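Local coordinates for argonaute protein (Marinitoga piezophila, PDB 5I4A), which uses short RNA guides with a 5'-hydroxyl end to bind complementary DNA or RNA targets and cleave them, at residues 6-11 with 138-143. Numbering follows the deposited sequence.
Sequences LNLYKI and HNISNE
Leu8, Lys10, His138, Ile140 and Glu143 make a side-chain contact between the N-terminal domain and linker L1, beside the turn end of a beta-hairpin with a two-residue loop. Strands 127-140 and 143-156 form the hairpin; strand 8-10 pairs antiparallel with the far edge of 143-156, leaving that strand between the two partners. Across that middle strand, branched leucine and isoleucine reach each other: Leu8 CD1 meets Ile140 CD1 tip to tip at 3.7 Å, while Leu8 CD2 touches CD2 of the His138 ring, the two side chains crossing at about a right angle. The neighbouring ring nitrogen, NE2, hydrogen-bonds to Ser147 OG on the middle strand, and Ile140 also packs on Leu564 of strand 560-565.

Toward the solvent, charge replaces grease. Lys10, extended until its last torsion (chi4 61°), forms a salt bridge with Glu143, whose chain bends at chi2 (-78°) to present OE1; the modelled NZ to OE1 separation of 2.4 Å is too short to trust in detail. An alanine in place of Glu143 would probably leave the Lys10 ammonium without its mate and free to turn.

In the type I' turn, Ser141 and Asn142 both take positive phi, a conformation asparagine tolerates well. Glu143 O receives Ile140 N at 2.9 Å and also Asn139 ND2 at 3.0 Å, the amide lying above the carbonyl plane.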
ATOM      1  N   LEU A   6       8.777  10.746  18.372  1.00 39.02           N
ATOM      2  CA  LEU A   6       7.825  10.641  17.278  1.00 35.82           C
ATOM      3  C   LEU A   6       7.613  12.023  16.678  1.00 37.06           C
ATOM      4  O   LEU A   6       7.691  13.038  17.377  1.00 46.67           O
ATOM      5  CB  LEU A   6       6.480  10.055  17.734  1.00 37.45           C
ATOM      6  CG  LEU A   6       6.456   8.581  18.144  1.00 40.39           C
ATOM      7  CD1 LEU A   6       5.021   8.111  18.361  1.00 30.10           C
ATOM      8  CD2 LEU A   6       7.165   7.716  17.109  1.00 34.86           C
ATOM      9  N   ASN A   7       7.344  12.061  15.376  1.00 34.56           N
ATOM     10  CA  ASN A   7       7.141  13.327  14.674  1.00 33.80           C
ATOM     11  C   ASN A   7       5.761  13.926  14.926  1.00 34.46           C
ATOM     12  O   ASN A   7       5.170  14.539  14.034  1.00 37.64           O
ATOM     13  CB  ASN A   7       7.385  13.126  13.180  1.00 31.28           C
ATOM     14  CG  ASN A   7       6.361  12.211  12.532  1.00 27.55           C
ATOM     15  OD1 ASN A   7       5.703  11.421  13.205  1.00 31.65           O
ATOM     16  ND2 ASN A   7       6.225  12.317  11.214  1.00 27.35           N
ATOM     17  N   LEU A   8       5.231  13.766  16.134  1.00 33.33           N
ATOM     18  CA  LEU A   8       3.910  14.259  16.491  1.00 35.04           C
ATOM     19  C   LEU A   8       4.033  15.562  17.267  1.00 32.36           C
ATOM     20  O   LEU A   8       4.933  15.720  18.100  1.00 31.13           O
ATOM     21  CB  LEU A   8       3.151  13.220  17.318  1.00 34.63           C
ATOM     22  CG  LEU A   8       2.803  11.944  16.553  1.00 38.26           C
ATOM     23  CD1 LEU A   8       2.251  10.878  17.486  1.00 36.51           C
ATOM     24  CD2 LEU A   8       1.807  12.268  15.454  1.00 37.38           C
ATOM     25  N   TYR A   9       3.128  16.496  16.988  1.00 32.74           N
ATOM     26  CA  TYR A   9       3.149  17.809  17.612  1.00 37.77           C
ATOM     27  C   TYR A   9       1.749  18.163  18.087  1.00 36.00           C
ATOM     28  O   TYR A   9       0.791  18.112  17.308  1.00 29.61           O
ATOM     29  CB  TYR A   9       3.686  18.866  16.645  1.00 35.43           C
ATOM     30  CG  TYR A   9       5.137  18.639  16.288  1.00 40.92           C
ATOM     31  CD1 TYR A   9       6.154  19.122  17.102  1.00 41.67           C
ATOM     32  CD2 TYR A   9       5.492  17.924  15.153  1.00 37.23           C
ATOM     33  CE1 TYR A   9       7.483  18.911  16.789  1.00 37.92           C
ATOM     34  CE2 TYR A   9       6.820  17.709  14.830  1.00 41.26           C
ATOM     35  CZ  TYR A   9       7.809  18.204  15.651  1.00 41.65           C
ATOM     36  OH  TYR A   9       9.133  17.993  15.340  1.00 47.92           O
ATOM     37  N   LYS A  10       1.640  18.524  19.362  1.00 36.28           N
ATOM     38  CA  LYS A  10       0.342  18.774  19.970  1.00 39.39           C
ATOM     39  C   LYS A  10      -0.245  20.082  19.456  1.00 39.83           C
ATOM     40  O   LYS A  10       0.434  21.112  19.421  1.00 40.84           O
ATOM     41  CB  LYS A  10       0.478  18.810  21.490  1.00 38.00           C
ATOM     42  CG  LYS A  10      -0.836  18.772  22.244  1.00 44.31           C
ATOM     43  CD  LYS A  10      -0.591  18.627  23.740  1.00 46.37           C
ATOM     44  CE  LYS A  10      -1.890  18.691  24.525  1.00 51.29           C
ATOM     45  NZ  LYS A  10      -2.821  17.597  24.139  1.00 58.59           N
ATOM     46  N   ILE A  11      -1.511  20.037  19.059  1.00 34.89           N
ATOM     47  CA  ILE A  11      -2.221  21.211  18.568  1.00 40.39           C
ATOM     48  C   ILE A  11      -2.879  21.902  19.753  1.00 42.00           C
ATOM     49  O   ILE A  11      -3.680  21.294  20.471  1.00 42.60           O
ATOM     50  CB  ILE A  11      -3.256  20.823  17.502  1.00 36.65           C
ATOM     51  CG1 ILE A  11      -2.541  20.392  16.218  1.00 43.96           C
ATOM     52  CG2 ILE A  11      -4.220  21.975  17.244  1.00 35.64           C
ATOM     53  CD1 ILE A  11      -3.349  19.466  15.343  1.00 50.15           C
ATOM     54  N   HIS A 138      -3.887  13.910  13.567  1.00 31.10           N
ATOM     55  CA  HIS A 138      -4.157  12.688  14.305  1.00 33.54           C
ATOM     56  C   HIS A 138      -4.894  13.013  15.594  1.00 40.68           C
ATOM     57  O   HIS A 138      -4.576  13.993  16.273  1.00 41.85           O
ATOM     58  CB  HIS A 138      -2.857  11.942  14.611  1.00 28.93           C
ATOM     59  CG  HIS A 138      -1.972  11.774  13.418  1.00 42.92           C
ATOM     60  ND1 HIS A 138      -2.110  10.730  12.529  1.00 33.70           N
ATOM     61  CD2 HIS A 138      -0.949  12.531  12.954  1.00 39.00           C
ATOM     62  CE1 HIS A 138      -1.204  10.846  11.575  1.00 35.86           C
ATOM     63  NE2 HIS A 138      -0.489  11.930  11.808  1.00 36.09           N
ATOM     64  N   ASN A 139      -5.883  12.188  15.919  1.00 43.27           N
ATOM     65  CA  ASN A 139      -6.675  12.326  17.138  1.00 41.73           C
ATOM     66  C   ASN A 139      -6.272  11.189  18.076  1.00 45.34           C
ATOM     67  O   ASN A 139      -6.779  10.069  17.965  1.00 44.14           O
ATOM     68  CB  ASN A 139      -8.167  12.304  16.818  1.00 36.22           C
ATOM     69  CG  ASN A 139      -9.019  12.828  17.959  1.00 50.61           C
ATOM     70  OD1 ASN A 139     -10.191  12.474  18.086  1.00 55.09           O
ATOM     71  ND2 ASN A 139      -8.433  13.675  18.796  1.00 47.57           N
ATOM     72  N   ILE A 140      -5.345  11.477  18.988  1.00 40.34           N
ATOM     73  CA  ILE A 140      -4.804  10.491  19.915  1.00 40.27           C
ATOM     74  C   ILE A 140      -5.167  10.908  21.334  1.00 47.12           C
ATOM     75  O   ILE A 140      -4.875  12.037  21.746  1.00 51.48           O
ATOM     76  CB  ILE A 140      -3.277  10.355  19.779  1.00 36.72           C
ATOM     77  CG1 ILE A 140      -2.862  10.215  18.313  1.00 35.61           C
ATOM     78  CG2 ILE A 140      -2.771   9.168  20.594  1.00 36.13           C
ATOM     79  CD1 ILE A 140      -1.356  10.169  18.120  1.00 41.49           C
ATOM     80  N   SER A 141      -5.787   9.991  22.081  1.00 49.52           N
ATOM     81  CA  SER A 141      -6.076  10.192  23.504  1.00 48.76           C
ATOM     82  C   SER A 141      -6.843  11.488  23.756  1.00 54.64           C
ATOM     83  O   SER A 141      -6.497  12.269  24.645  1.00 63.85           O
ATOM     84  CB  SER A 141      -4.791  10.161  24.337  1.00 42.66           C
ATOM     85  OG  SER A 141      -4.419   8.836  24.669  1.00 56.90           O
ATOM     86  N   ASN A 142      -7.888  11.723  22.963  1.00 54.23           N
ATOM     87  CA  ASN A 142      -8.777  12.882  23.051  1.00 56.18           C
ATOM     88  C   ASN A 142      -8.091  14.199  22.714  1.00 52.54           C
ATOM     89  O   ASN A 142      -8.717  15.257  22.854  1.00 52.87           O
ATOM     90  CB  ASN A 142      -9.430  13.017  24.435  1.00 56.59           C
ATOM     91  CG  ASN A 142     -10.863  12.533  24.456  1.00 67.52           C
ATOM     92  OD1 ASN A 142     -11.396  12.089  23.439  1.00 75.07           O
ATOM     93  ND2 ASN A 142     -11.495  12.612  25.621  1.00 65.82           N
ATOM     94  N   GLU A 143      -6.835  14.181  22.282  1.00 41.29           N
ATOM     95  CA  GLU A 143      -6.122  15.386  21.888  1.00 41.30           C
ATOM     96  C   GLU A 143      -5.750  15.294  20.416  1.00 41.18           C
ATOM     97  O   GLU A 143      -5.676  14.207  19.838  1.00 39.42           O
ATOM     98  CB  GLU A 143      -4.867  15.593  22.747  1.00 41.61           C
ATOM     99  CG  GLU A 143      -5.156  15.756  24.233  1.00 46.22           C
ATOM    100  CD  GLU A 143      -5.672  17.142  24.582  1.00 70.78           C
ATOM    101  OE1 GLU A 143      -5.172  18.129  24.002  1.00 68.34           O
ATOM    102  OE2 GLU A 143      -6.577  17.245  25.437  1.00 80.58           O
TER
HETATM  103  O   HOH W   1      -5.043  18.994  21.115  1.00 34.91           O